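Local coordinates for protein actin depolymerization factor 2 (Plasmodium berghei, PDB 2XFA) that is an ADF/cofilin-family protein that probably binds actin and promotes filament disassembly in the malaria parasite, at residues I95-G100 and C132-F137; L67-C72 and P99-P104; Y31-I36 and R73-D78. One frame throughout, in Å; residues are numbered along the deposited sequence.

Contact 1: residues I95-G100 and C132-F137; sequences IFWSPG and CDINEF
Trp97 carries most of this contact, laying its indole against the loop that runs from Cys132 into Phe137. Its CG stands anti to the backbone N (chi1 173°), which sends the six-membered ring outward from the end of strand 89-97 until its far edge reaches that loop. Phe137 brings an edge to the indole face in a T-shaped stack, planes at 85° and ring centroids 5.2 Å apart. The touching atom is Phe137 CD2, 3.5 Å from Trp97 CE3. Trp97 CH2 also lies 3.5 Å from Cys132 O, and the backbone N of Ile134 sits at the ring edge, in its plane, 3.8 Å from the same CH2. Ile134 comes across the indole at about a right angle, its CD1 3.9 Å from Trp97 CZ2. Farther along, Pro99 CD, from the same segment as the indole, stands 3.7 Å above the Trp97 ring plane, near the rim of one face, and Pro99 CA passes 4.1 Å from Cys132 O. No hydrogen bond joins the two segments. The loop keeps its own shape through an Asx turn, in which Asp133 OD1 accepts from Asn135 N at 3.0 Å; the other oxygen, OD2, is hydrogen-bonded to Asn69 ND2. The indole's polar end is satisfied by Lys68 O, which takes the NE1 hydrogen. Around this core, Leu67 touches Trp97, Ile134 and Phe137, while Ile130 of the edge strand 126-130 packs on Trp97 and Phe137, so the indole joins the sheet to the start of the C-terminal helix 137-146.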
ATOM      1  N   ILE A  95       2.862  -1.246  -1.233  1.00 26.04           N
ATOM      2  CA  ILE A  95       3.657  -0.026  -1.245  1.00 33.88           C
ATOM      3  C   ILE A  95       3.946   0.379   0.175  1.00 36.83           C
ATOM      4  O   ILE A  95       3.044   0.470   0.998  1.00 33.81           O
ATOM      5  CB  ILE A  95       2.896   1.116  -1.937  1.00 32.99           C
ATOM      6  CG1 ILE A  95       2.539   0.706  -3.365  1.00 33.66           C
ATOM      7  CG2 ILE A  95       3.696   2.434  -1.885  1.00 41.86           C
ATOM      8  CD1 ILE A  95       1.351   1.499  -3.930  1.00 36.99           C
ATOM      9  N   PHE A  96       5.216   0.588   0.463  1.00 35.39           N
ATOM     10  CA  PHE A  96       5.615   1.099   1.752  1.00 26.25           C
ATOM     11  C   PHE A  96       5.926   2.584   1.561  1.00 28.45           C
ATOM     12  O   PHE A  96       6.957   2.965   0.978  1.00 30.35           O
ATOM     13  CB  PHE A  96       6.818   0.327   2.292  1.00 25.51           C
ATOM     14  CG  PHE A  96       7.400   0.891   3.568  1.00 32.73           C
ATOM     15  CD1 PHE A  96       6.615   1.634   4.457  1.00 32.19           C
ATOM     16  CD2 PHE A  96       8.730   0.658   3.886  1.00 33.73           C
ATOM     17  CE1 PHE A  96       7.170   2.142   5.622  1.00 34.77           C
ATOM     18  CE2 PHE A  96       9.291   1.168   5.050  1.00 42.37           C
ATOM     19  CZ  PHE A  96       8.524   1.899   5.923  1.00 38.90           C
ATOM     20  N   TRP A  97       4.998   3.406   2.035  1.00 26.45           N
ATOM     21  CA  TRP A  97       5.143   4.872   2.028  1.00 28.64           C
ATOM     22  C   TRP A  97       5.901   5.291   3.266  1.00 31.64           C
ATOM     23  O   TRP A  97       5.431   5.101   4.400  1.00 28.04           O
ATOM     24  CB  TRP A  97       3.773   5.509   2.047  1.00 23.32           C
ATOM     25  CG  TRP A  97       3.746   7.024   2.211  1.00 25.43           C
ATOM     26  CD1 TRP A  97       3.070   7.714   3.176  1.00 24.10           C
ATOM     27  CD2 TRP A  97       4.392   8.018   1.394  1.00 29.33           C
ATOM     28  NE1 TRP A  97       3.239   9.086   3.006  1.00 25.47           N
ATOM     29  CE2 TRP A  97       4.055   9.299   1.934  1.00 31.52           C
ATOM     30  CE3 TRP A  97       5.200   7.962   0.263  1.00 27.58           C
ATOM     31  CZ2 TRP A  97       4.512  10.505   1.375  1.00 28.56           C
ATOM     32  CZ3 TRP A  97       5.670   9.152  -0.283  1.00 29.48           C
ATOM     33  CH2 TRP A  97       5.325  10.409   0.278  1.00 35.81           C
ATOM     34  N   SER A  98       7.094   5.820   3.043  1.00 31.40           N
ATOM     35  CA  SER A  98       7.958   6.219   4.125  1.00 32.75           C
ATOM     36  C   SER A  98       8.577   7.582   3.843  1.00 34.21           C
ATOM     37  O   SER A  98       9.705   7.658   3.357  1.00 35.68           O
ATOM     38  CB  SER A  98       9.065   5.170   4.324  1.00 41.29           C
ATOM     39  OG  SER A  98       9.849   5.466   5.466  1.00 45.25           O
ATOM     40  N   PRO A  99       7.844   8.668   4.154  1.00 38.48           N
ATOM     41  CA  PRO A  99       8.319  10.020   3.812  1.00 32.32           C
ATOM     42  C   PRO A  99       9.381  10.531   4.764  1.00 40.00           C
ATOM     43  O   PRO A  99       9.487  10.078   5.907  1.00 40.40           O
ATOM     44  CB  PRO A  99       7.049  10.895   3.914  1.00 31.38           C
ATOM     45  CG  PRO A  99       6.202  10.228   4.906  1.00 31.85           C
ATOM     46  CD  PRO A  99       6.523   8.694   4.807  1.00 34.18           C
ATOM     47  N   GLY A 100      10.156  11.491   4.280  1.00 43.18           N
ATOM     48  CA  GLY A 100      11.273  12.034   5.027  1.00 46.46           C
ATOM     49  C   GLY A 100      10.912  12.775   6.296  1.00 53.58           C
ATOM     50  O   GLY A 100      11.711  12.795   7.235  1.00 61.38           O
ATOM     51  N   CYS A 132       9.899   9.573  -1.349  1.00 36.18           N
ATOM     52  CA  CYS A 132      10.009  10.923  -1.896  1.00 46.23           C
ATOM     53  C   CYS A 132       9.141  11.895  -1.084  1.00 43.64           C
ATOM     54  O   CYS A 132       8.617  11.534  -0.022  1.00 42.91           O
ATOM     55  CB  CYS A 132       9.619  10.939  -3.380  1.00 46.63           C
ATOM     56  SG  CYS A 132       7.953  10.289  -3.701  1.00 47.43           S
ATOM     57  N   ASP A 133       9.028  13.132  -1.554  1.00 40.40           N
ATOM     58  CA  ASP A 133       8.080  14.079  -0.958  1.00 35.27           C
ATOM     59  C   ASP A 133       6.680  13.754  -1.470  1.00 38.48           C
ATOM     60  O   ASP A 133       6.513  13.288  -2.612  1.00 38.27           O
ATOM     61  CB  ASP A 133       8.435  15.538  -1.315  1.00 35.95           C
ATOM     62  CG  ASP A 133       7.591  16.546  -0.518  1.00 50.13           C
ATOM     63  OD1 ASP A 133       6.512  16.949  -1.002  1.00 52.10           O
ATOM     64  OD2 ASP A 133       7.991  16.895   0.610  1.00 46.05           O
ATOM     65  N   ILE A 134       5.667  14.033  -0.649  1.00 37.60           N
ATOM     66  CA  ILE A 134       4.290  13.802  -1.046  1.00 25.66           C
ATOM     67  C   ILE A 134       3.968  14.418  -2.426  1.00 29.70           C
ATOM     68  O   ILE A 134       3.145  13.867  -3.145  1.00 40.20           O
ATOM     69  CB  ILE A 134       3.279  14.350  -0.031  1.00 36.86           C
ATOM     70  CG1 ILE A 134       1.871  13.928  -0.432  1.00 39.33           C
ATOM     71  CG2 ILE A 134       3.315  15.890   0.008  1.00 37.85           C
ATOM     72  CD1 ILE A 134       1.644  12.457  -0.351  1.00 39.01           C
ATOM     73  N   ASN A 135       4.582  15.566  -2.759  1.00 30.60           N
ATOM     74  CA  ASN A 135       4.419  16.206  -4.074  1.00 33.60           C
ATOM     75  C   ASN A 135       4.824  15.364  -5.292  1.00 49.95           C
ATOM     76  O   ASN A 135       4.383  15.635  -6.416  1.00 43.80           O
ATOM     77  CB  ASN A 135       5.215  17.512  -4.145  1.00 36.64           C
ATOM     78  CG  ASN A 135       4.598  18.598  -3.310  1.00 56.70           C
ATOM     79  OD1 ASN A 135       3.431  18.504  -2.913  1.00 46.83           O
ATOM     80  ND2 ASN A 135       5.374  19.630  -3.024  1.00 58.93           N
ATOM     81  N   GLU A 136       5.692  14.375  -5.090  1.00 49.78           N
ATOM     82  CA  GLU A 136       6.126  13.544  -6.216  1.00 55.06           C
ATOM     83  C   GLU A 136       5.597  12.117  -6.115  1.00 42.59           C
ATOM     84  O   GLU A 136       5.800  11.327  -7.022  1.00 42.84           O
ATOM     85  CB  GLU A 136       7.648  13.530  -6.358  1.00 62.00           C
ATOM     86  CG  GLU A 136       8.250  14.865  -6.715  1.00 76.99           C
ATOM     87  CD  GLU A 136       9.090  15.426  -5.591  1.00 93.60           C
ATOM     88  OE1 GLU A 136       8.852  16.590  -5.201  1.00100.15           O
ATOM     89  OE2 GLU A 136       9.975  14.697  -5.086  1.00 97.43           O
ATOM     90  N   PHE A 137       4.899  11.807  -5.023  1.00 36.57           N
ATOM     91  CA  PHE A 137       4.335  10.474  -4.846  1.00 38.90           C
ATOM     92  C   PHE A 137       3.723   9.969  -6.170  1.00 38.59           C
ATOM     93  O   PHE A 137       4.104   8.942  -6.699  1.00 37.79           O
ATOM     94  CB  PHE A 137       3.285  10.463  -3.728  1.00 27.91           C
ATOM     95  CG  PHE A 137       2.654   9.098  -3.497  1.00 38.45           C
ATOM     96  CD1 PHE A 137       1.438   8.767  -4.071  1.00 40.77           C
ATOM     97  CD2 PHE A 137       3.299   8.145  -2.728  1.00 36.84           C
ATOM     98  CE1 PHE A 137       0.859   7.504  -3.874  1.00 35.69           C
ATOM     99  CE2 PHE A 137       2.733   6.876  -2.527  1.00 37.14           C
ATOM    100  CZ  PHE A 137       1.503   6.569  -3.101  1.00 36.91           C
TER

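Contact 2: residues L67-C72 and P99-P104; sequences LKNTEC and PGLSKP
Asn69 and Pro99 meet where two loops of the ADF-homology fold lie together, one leading into strand 73-81 and the other into helix 104-118. Each loop contains a type I beta turn, Lys68 to Glu71 in one and Pro99 to Ser102 in the other, and the chains come nearest at Thr70 and Ser102, whose CA atoms are 4.1 Å apart. Close carbon-to-carbonyl packing dominates. Asn69 O points in between two residues of the second loop, 3.2 Å from Pro99 CB and the same 3.2 Å from Leu101 CB. The side chains of Asn69 and Pro99 slide past each other in opposite directions, and the Asn69 amide spends its polar atoms on Asp133 and Ile134. A second kind of link is a CA-H...O contact from Ser102 CA to Thr70 O, 3.5 Å long with 146° at the hydrogen. Conventional hydrogen bonds between the two segments are absent.

Apolar contacts flank this centre. Thr70 and Leu101 meet obliquely at the surface, with Thr70 CG2 4.1 Å from Leu101 CB. On the buried side, near Lys107 of the helix, Cys72 packs its sulfur 4.1 Å from Pro99 CD. Apart from these stands a close approach of hydroxyl and sulfur: Ser102 OG, turned anti to its own N at chi1 171°, comes from the other loop to lie 3.5 Å from Cys72 SG.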
ATOM      1  N   LEU A  67      -2.565  10.103   2.084  1.00 35.55           N
ATOM      2  CA  LEU A  67      -1.227  10.048   2.661  1.00 32.44           C
ATOM      3  C   LEU A  67      -0.763  11.420   3.113  1.00 36.55           C
ATOM      4  O   LEU A  67      -1.305  12.429   2.678  1.00 38.25           O
ATOM      5  CB  LEU A  67      -0.242   9.488   1.623  1.00 29.44           C
ATOM      6  CG  LEU A  67      -0.645   8.088   1.131  1.00 31.00           C
ATOM      7  CD1 LEU A  67       0.301   7.606   0.029  1.00 27.03           C
ATOM      8  CD2 LEU A  67      -0.681   7.096   2.306  1.00 26.68           C
ATOM      9  N   LYS A  68       0.259  11.469   3.963  1.00 35.56           N
ATOM     10  CA  LYS A  68       0.822  12.759   4.392  1.00 38.00           C
ATOM     11  C   LYS A  68       2.335  12.706   4.349  1.00 32.68           C
ATOM     12  O   LYS A  68       2.923  11.641   4.385  1.00 32.77           O
ATOM     13  CB  LYS A  68       0.391  13.080   5.823  1.00 37.61           C
ATOM     14  CG  LYS A  68      -1.113  13.029   6.058  1.00 45.80           C
ATOM     15  CD  LYS A  68      -1.473  13.607   7.435  1.00 61.44           C
ATOM     16  CE  LYS A  68      -2.976  13.839   7.582  1.00 73.04           C
ATOM     17  NZ  LYS A  68      -3.324  14.417   8.917  1.00 83.12           N
ATOM     18  N   ASN A  69       2.965  13.863   4.337  1.00 32.20           N
ATOM     19  CA  ASN A  69       4.411  13.929   4.312  1.00 32.22           C
ATOM     20  C   ASN A  69       5.037  13.513   5.637  1.00 41.39           C
ATOM     21  O   ASN A  69       6.241  13.431   5.755  1.00 42.85           O
ATOM     22  CB  ASN A  69       4.812  15.357   4.048  1.00 36.08           C
ATOM     23  CG  ASN A  69       5.672  15.494   2.851  1.00 42.73           C
ATOM     24  OD1 ASN A  69       5.932  14.508   2.130  1.00 36.71           O
ATOM     25  ND2 ASN A  69       6.118  16.719   2.601  1.00 41.51           N
ATOM     26  N   THR A  70       4.225  13.313   6.662  1.00 35.32           N
ATOM     27  CA  THR A  70       4.775  13.196   8.004  1.00 36.03           C
ATOM     28  C   THR A  70       4.407  11.865   8.654  1.00 33.29           C
ATOM     29  O   THR A  70       4.643  11.678   9.845  1.00 46.00           O
ATOM     30  CB  THR A  70       4.192  14.277   8.927  1.00 36.67           C
ATOM     31  OG1 THR A  70       2.769  14.110   8.943  1.00 41.76           O
ATOM     32  CG2 THR A  70       4.566  15.687   8.455  1.00 40.48           C
ATOM     33  N   GLU A  71       3.791  10.960   7.904  1.00 31.73           N
ATOM     34  CA  GLU A  71       3.510   9.637   8.438  1.00 34.26           C
ATOM     35  C   GLU A  71       3.637   8.471   7.463  1.00 32.61           C
ATOM     36  O   GLU A  71       3.173   8.538   6.328  1.00 31.92           O
ATOM     37  CB  GLU A  71       2.159   9.585   9.127  1.00 37.13           C
ATOM     38  CG  GLU A  71       0.990  10.019   8.328  1.00 59.68           C
ATOM     39  CD  GLU A  71      -0.203  10.252   9.232  1.00 86.42           C
ATOM     40  OE1 GLU A  71      -0.159   9.762  10.385  1.00 91.87           O
ATOM     41  OE2 GLU A  71      -1.166  10.928   8.804  1.00 97.38           O
ATOM     42  N   CYS A  72       4.247   7.391   7.950  1.00 30.86           N
ATOM     43  CA  CYS A  72       4.380   6.146   7.191  1.00 28.73           C
ATOM     44  C   CYS A  72       3.079   5.355   7.072  1.00 28.03           C
ATOM     45  O   CYS A  72       2.258   5.330   7.988  1.00 30.55           O
ATOM     46  CB  CYS A  72       5.457   5.280   7.827  1.00 27.34           C
ATOM     47  SG  CYS A  72       7.042   6.088   7.931  1.00 43.03           S
ATOM     48  N   PRO A  99       7.844   8.668   4.154  1.00 38.48           N
ATOM     49  CA  PRO A  99       8.319  10.020   3.812  1.00 32.32           C
ATOM     50  C   PRO A  99       9.381  10.531   4.764  1.00 40.00           C
ATOM     51  O   PRO A  99       9.487  10.078   5.907  1.00 40.40           O
ATOM     52  CB  PRO A  99       7.049  10.895   3.914  1.00 31.38           C
ATOM     53  CG  PRO A  99       6.202  10.228   4.906  1.00 31.85           C
ATOM     54  CD  PRO A  99       6.523   8.694   4.807  1.00 34.18           C
ATOM     55  N   GLY A 100      10.156  11.491   4.280  1.00 43.18           N
ATOM     56  CA  GLY A 100      11.273  12.034   5.027  1.00 46.46           C
ATOM     57  C   GLY A 100      10.912  12.775   6.296  1.00 53.58           C
ATOM     58  O   GLY A 100      11.711  12.795   7.235  1.00 61.38           O
ATOM     59  N   LEU A 101       9.721  13.376   6.341  1.00 40.64           N
ATOM     60  CA  LEU A 101       9.328  14.182   7.503  1.00 42.44           C
ATOM     61  C   LEU A 101       8.648  13.370   8.594  1.00 43.58           C
ATOM     62  O   LEU A 101       8.182  13.914   9.586  1.00 50.66           O
ATOM     63  CB  LEU A 101       8.439  15.366   7.086  1.00 38.69           C
ATOM     64  CG  LEU A 101       9.246  16.478   6.434  1.00 53.84           C
ATOM     65  CD1 LEU A 101       8.330  17.658   6.047  1.00 45.68           C
ATOM     66  CD2 LEU A 101      10.356  16.932   7.407  1.00 52.12           C
ATOM     67  N   SER A 102       8.561  12.064   8.394  1.00 37.68           N
ATOM     68  CA  SER A 102       8.068  11.200   9.444  1.00 42.50           C
ATOM     69  C   SER A 102       9.198  11.095  10.467  1.00 57.95           C
ATOM     70  O   SER A 102      10.374  11.074  10.095  1.00 68.19           O
ATOM     71  CB  SER A 102       7.695   9.836   8.854  1.00 42.25           C
ATOM     72  OG  SER A 102       7.413   8.916   9.882  1.00 63.36           O
ATOM     73  N   LYS A 103       8.857  11.063  11.749  1.00 51.00           N
ATOM     74  CA  LYS A 103       9.873  10.959  12.798  1.00 64.13           C
ATOM     75  C   LYS A 103      10.542   9.586  12.778  1.00 65.68           C
ATOM     76  O   LYS A 103       9.908   8.599  12.415  1.00 58.44           O
ATOM     77  CB  LYS A 103       9.261  11.237  14.171  1.00 69.40           C
ATOM     78  CG  LYS A 103       8.169  10.263  14.568  1.00 73.21           C
ATOM     79  CD  LYS A 103       7.350  10.804  15.720  1.00 77.86           C
ATOM     80  CE  LYS A 103       6.670  12.107  15.331  1.00 81.43           C
ATOM     81  NZ  LYS A 103       5.718  12.579  16.377  1.00 88.20           N
ATOM     82  N   PRO A 104      11.825   9.522  13.184  1.00 77.35           N
ATOM     83  CA  PRO A 104      12.668   8.321  13.061  1.00 71.77           C
ATOM     84  C   PRO A 104      12.089   7.139  13.815  1.00 65.82           C
ATOM     85  O   PRO A 104      12.078   6.026  13.286  1.00 66.92           O
ATOM     86  CB  PRO A 104      13.991   8.739  13.706  1.00 80.85           C
ATOM     87  CG  PRO A 104      13.952  10.238  13.783  1.00 85.04           C
ATOM     88  CD  PRO A 104      12.507  10.600  13.922  1.00 84.29           C
TER

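Contact 3: residues Y31-I36 and R73-D78; sequences YIIYKI and RYIIAD
Ile32 and Ile76 exchange two backbone hydrogen bonds, and Tyr34 and Tyr74 exchange another two, tying strand 31-37 to strand 73-81. Ile32 N donates to Ile76 O at 2.8 Å, and the straightest of the four runs from Tyr34 N to Tyr74 O (172° at the hydrogen). Tyr74 N to Tyr34 O is longer, 3.2 Å, its donor tilted 28° from the carbonyl plane. Ile33 faces Ile75 between the two bonded pairs, and Tyr31 faces Ala77 just beyond Ile32; both are non-hydrogen-bonded pairs, where CA-H...O contacts such as Ile33 CA to Tyr74 O (3.4 Å) add to the pairing.

The two strands are antiparallel, their short axes at 173°, and form the middle of the mixed sheet of the ADF-homology fold, with strand 41-48 beyond one and strand 89-97 beyond the other.

Apolar packing divides between the sheet's faces. On the face bearing Tyr34 and Ile76, Ile76 CD1 meets the Tyr34 ring at its edge, 3.4 Å from CE2, while Ile32 CG2 from the same strand as the tyrosine lies over one ring face, near its rim. Tyr34 OH goes on to Cys16 O, and Tyr74 OH to Tyr110 O of helix 104-118. On the other face Ile33 and Ile75 lie side by side, CG1 to CG1 at 3.9 Å.

Charged side chains gather at the Arg73 end. Arg73 bends at chi2, so that it runs alongside Lys35, whose CB lies 3.6 Å over one face of the guanidinium, toward the rim. Arg73 also forms salt bridges to Asp45 and Glu71, which probably balance the arginine's charge beside Lys35.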
ATOM      1  N   TYR A  31      -8.291  -0.688  -2.763  1.00 38.26           N
ATOM      2  CA  TYR A  31      -7.038  -0.520  -2.069  1.00 31.93           C
ATOM      3  C   TYR A  31      -7.273  -0.503  -0.584  1.00 32.36           C
ATOM      4  O   TYR A  31      -8.374  -0.266  -0.125  1.00 30.26           O
ATOM      5  CB  TYR A  31      -6.230   0.718  -2.513  1.00 32.84           C
ATOM      6  CG  TYR A  31      -6.809   2.068  -2.165  1.00 37.30           C
ATOM      7  CD1 TYR A  31      -6.591   2.644  -0.927  1.00 37.03           C
ATOM      8  CD2 TYR A  31      -7.550   2.777  -3.086  1.00 47.22           C
ATOM      9  CE1 TYR A  31      -7.109   3.875  -0.615  1.00 38.87           C
ATOM     10  CE2 TYR A  31      -8.072   4.015  -2.780  1.00 51.64           C
ATOM     11  CZ  TYR A  31      -7.848   4.555  -1.543  1.00 49.02           C
ATOM     12  OH  TYR A  31      -8.368   5.782  -1.236  1.00 57.11           O
ATOM     13  N   ILE A  32      -6.229  -0.808   0.161  1.00 27.66           N
ATOM     14  CA  ILE A  32      -6.318  -0.813   1.607  1.00 27.44           C
ATOM     15  C   ILE A  32      -5.099  -0.051   2.032  1.00 33.12           C
ATOM     16  O   ILE A  32      -4.047  -0.228   1.432  1.00 30.77           O
ATOM     17  CB  ILE A  32      -6.203  -2.205   2.190  1.00 34.90           C
ATOM     18  CG1 ILE A  32      -7.269  -3.124   1.597  1.00 46.16           C
ATOM     19  CG2 ILE A  32      -6.328  -2.147   3.705  1.00 33.85           C
ATOM     20  CD1 ILE A  32      -6.901  -4.614   1.695  1.00 50.71           C
ATOM     21  N   ILE A  33      -5.253   0.823   3.029  1.00 28.38           N
ATOM     22  CA  ILE A  33      -4.116   1.468   3.653  1.00 22.58           C
ATOM     23  C   ILE A  33      -4.075   0.974   5.102  1.00 31.35           C
ATOM     24  O   ILE A  33      -5.098   0.933   5.760  1.00 29.73           O
ATOM     25  CB  ILE A  33      -4.233   3.015   3.575  1.00 32.74           C
ATOM     26  CG1 ILE A  33      -4.156   3.458   2.113  1.00 32.75           C
ATOM     27  CG2 ILE A  33      -3.099   3.679   4.323  1.00 26.25           C
ATOM     28  CD1 ILE A  33      -4.447   4.881   1.897  1.00 32.71           C
ATOM     29  N   TYR A  34      -2.900   0.558   5.566  1.00 27.42           N
ATOM     30  CA  TYR A  34      -2.722   0.022   6.911  1.00 30.20           C
ATOM     31  C   TYR A  34      -1.833   0.954   7.684  1.00 32.49           C
ATOM     32  O   TYR A  34      -0.997   1.632   7.091  1.00 26.22           O
ATOM     33  CB  TYR A  34      -1.963  -1.314   6.862  1.00 33.91           C
ATOM     34  CG  TYR A  34      -2.653  -2.416   6.138  1.00 39.76           C
ATOM     35  CD1 TYR A  34      -3.587  -3.208   6.782  1.00 38.04           C
ATOM     36  CD2 TYR A  34      -2.362  -2.684   4.809  1.00 43.44           C
ATOM     37  CE1 TYR A  34      -4.215  -4.238   6.125  1.00 42.79           C
ATOM     38  CE2 TYR A  34      -2.990  -3.700   4.143  1.00 45.43           C
ATOM     39  CZ  TYR A  34      -3.918  -4.480   4.812  1.00 46.43           C
ATOM     40  OH  TYR A  34      -4.548  -5.505   4.158  1.00 49.43           O
ATOM     41  N   LYS A  35      -1.938   0.933   9.011  1.00 30.91           N
ATOM     42  CA  LYS A  35      -1.044   1.741   9.802  1.00 30.07           C
ATOM     43  C   LYS A  35      -0.699   1.019  11.089  1.00 34.85           C
ATOM     44  O   LYS A  35      -1.345   0.045  11.463  1.00 36.70           O
ATOM     45  CB  LYS A  35      -1.715   3.070  10.149  1.00 32.74           C
ATOM     46  CG  LYS A  35      -2.864   2.887  11.104  1.00 36.49           C
ATOM     47  CD  LYS A  35      -3.731   4.142  11.223  1.00 48.15           C
ATOM     48  CE  LYS A  35      -4.193   4.328  12.672  1.00 60.25           C
ATOM     49  NZ  LYS A  35      -5.661   4.552  12.787  1.00 64.81           N
ATOM     50  N   ILE A  36       0.335   1.486  11.767  1.00 35.89           N
ATOM     51  CA  ILE A  36       0.621   0.953  13.094  1.00 38.46           C
ATOM     52  C   ILE A  36      -0.082   1.818  14.125  1.00 42.94           C
ATOM     53  O   ILE A  36       0.197   3.007  14.256  1.00 45.77           O
ATOM     54  CB  ILE A  36       2.123   0.865  13.364  1.00 36.75           C
ATOM     55  CG1 ILE A  36       2.764  -0.041  12.306  1.00 40.57           C
ATOM     56  CG2 ILE A  36       2.375   0.326  14.782  1.00 40.40           C
ATOM     57  CD1 ILE A  36       4.276   0.011  12.246  1.00 40.94           C
ATOM     58  N   ARG A  73       2.890   4.722   5.913  1.00 26.78           N
ATOM     59  CA  ARG A  73       1.775   3.814   5.679  1.00 19.37           C
ATOM     60  C   ARG A  73       2.199   2.575   4.862  1.00 27.85           C
ATOM     61  O   ARG A  73       3.167   2.619   4.136  1.00 22.53           O
ATOM     62  CB  ARG A  73       0.637   4.514   4.938  1.00 21.13           C
ATOM     63  CG  ARG A  73      -0.111   5.596   5.773  1.00 27.15           C
ATOM     64  CD  ARG A  73      -0.675   4.996   7.057  1.00 30.44           C
ATOM     65  NE  ARG A  73      -1.575   5.906   7.773  1.00 33.95           N
ATOM     66  CZ  ARG A  73      -1.225   6.608   8.844  1.00 35.84           C
ATOM     67  NH1 ARG A  73       0.011   6.517   9.314  1.00 26.50           N
ATOM     68  NH2 ARG A  73      -2.111   7.411   9.444  1.00 34.77           N
ATOM     69  N   TYR A  74       1.448   1.485   4.986  1.00 27.22           N
ATOM     70  CA  TYR A  74       1.539   0.399   4.015  1.00 27.60           C
ATOM     71  C   TYR A  74       0.296   0.485   3.168  1.00 22.64           C
ATOM     72  O   TYR A  74      -0.811   0.658   3.683  1.00 28.62           O
ATOM     73  CB  TYR A  74       1.538  -0.967   4.706  1.00 28.08           C
ATOM     74  CG  TYR A  74       2.576  -1.127   5.769  1.00 23.34           C
ATOM     75  CD1 TYR A  74       3.914  -1.003   5.469  1.00 27.33           C
ATOM     76  CD2 TYR A  74       2.212  -1.396   7.076  1.00 22.88           C
ATOM     77  CE1 TYR A  74       4.880  -1.176   6.443  1.00 26.89           C
ATOM     78  CE2 TYR A  74       3.162  -1.563   8.053  1.00 32.44           C
ATOM     79  CZ  TYR A  74       4.496  -1.457   7.721  1.00 29.60           C
ATOM     80  OH  TYR A  74       5.453  -1.627   8.681  1.00 36.27           O
ATOM     81  N   ILE A  75       0.460   0.378   1.871  1.00 22.63           N
ATOM     82  CA  ILE A  75      -0.695   0.373   1.006  1.00 22.77           C
ATOM     83  C   ILE A  75      -0.700  -0.910   0.164  1.00 31.11           C
ATOM     84  O   ILE A  75       0.324  -1.291  -0.404  1.00 27.39           O
ATOM     85  CB  ILE A  75      -0.670   1.610   0.066  1.00 28.16           C
ATOM     86  CG1 ILE A  75      -0.538   2.906   0.893  1.00 28.45           C
ATOM     87  CG2 ILE A  75      -1.897   1.653  -0.815  1.00 29.76           C
ATOM     88  CD1 ILE A  75       0.819   3.558   0.724  1.00 23.84           C
ATOM     89  N   ILE A  76      -1.845  -1.578   0.122  1.00 25.06           N
ATOM     90  CA  ILE A  76      -2.072  -2.619  -0.852  1.00 30.18           C
ATOM     91  C   ILE A  76      -3.100  -2.113  -1.873  1.00 33.82           C
ATOM     92  O   ILE A  76      -4.180  -1.669  -1.490  1.00 34.07           O
ATOM     93  CB  ILE A  76      -2.549  -3.925  -0.178  1.00 33.65           C
ATOM     94  CG1 ILE A  76      -1.473  -4.432   0.786  1.00 35.78           C
ATOM     95  CG2 ILE A  76      -2.832  -5.000  -1.233  1.00 35.54           C
ATOM     96  CD1 ILE A  76      -1.899  -5.625   1.596  1.00 44.70           C
ATOM     97  N   ALA A  77      -2.761  -2.202  -3.158  1.00 29.89           N
ATOM     98  CA  ALA A  77      -3.604  -1.708  -4.233  1.00 26.77           C
ATOM     99  C   ALA A  77      -3.726  -2.727  -5.359  1.00 31.99           C
ATOM    100  O   ALA A  77      -2.733  -3.279  -5.807  1.00 37.57           O
ATOM    101  CB  ALA A  77      -3.029  -0.441  -4.792  1.00 28.28           C
ATOM    102  N   ASP A  78      -4.947  -2.937  -5.833  1.00 37.83           N
ATOM    103  CA  ASP A  78      -5.198  -3.760  -7.021  1.00 34.62           C
ATOM    104  C   ASP A  78      -5.140  -2.862  -8.255  1.00 46.99           C
ATOM    105  O   ASP A  78      -6.123  -2.210  -8.597  1.00 51.65           O
ATOM    106  CB  ASP A  78      -6.569  -4.404  -6.901  1.00 39.21           C
ATOM    107  CG  ASP A  78      -6.665  -5.728  -7.635  1.00 77.39           C
ATOM    108  OD1 ASP A  78      -5.647  -6.194  -8.198  1.00 82.05           O
ATOM    109  OD2 ASP A  78      -7.774  -6.307  -7.635  1.00 98.30           O
TER

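Overall arrangement
Contact 3 lies near the centre of the chain, within the sheet, while contacts 1 and 2 lie together on the same side of that centre, their own centres about 8 Å apart and respectively about 13 and 15 Å from that of contact 3. Along the chain contact 3 closes before contact 1 opens, whereas contacts 2 and 3 alternate. Residues 99-100 belong to both contact 1 and contact 2, and Trp97 packs on the loop 67-72. Strands 73-81 and 89-97 are sheet neighbours, and a probable backbone hydrogen bond from Ile95 N to Ile75 O ties contact 1 to contact 3. Together they connect the central strands with the loops leading into helices 104-118 and 137-146.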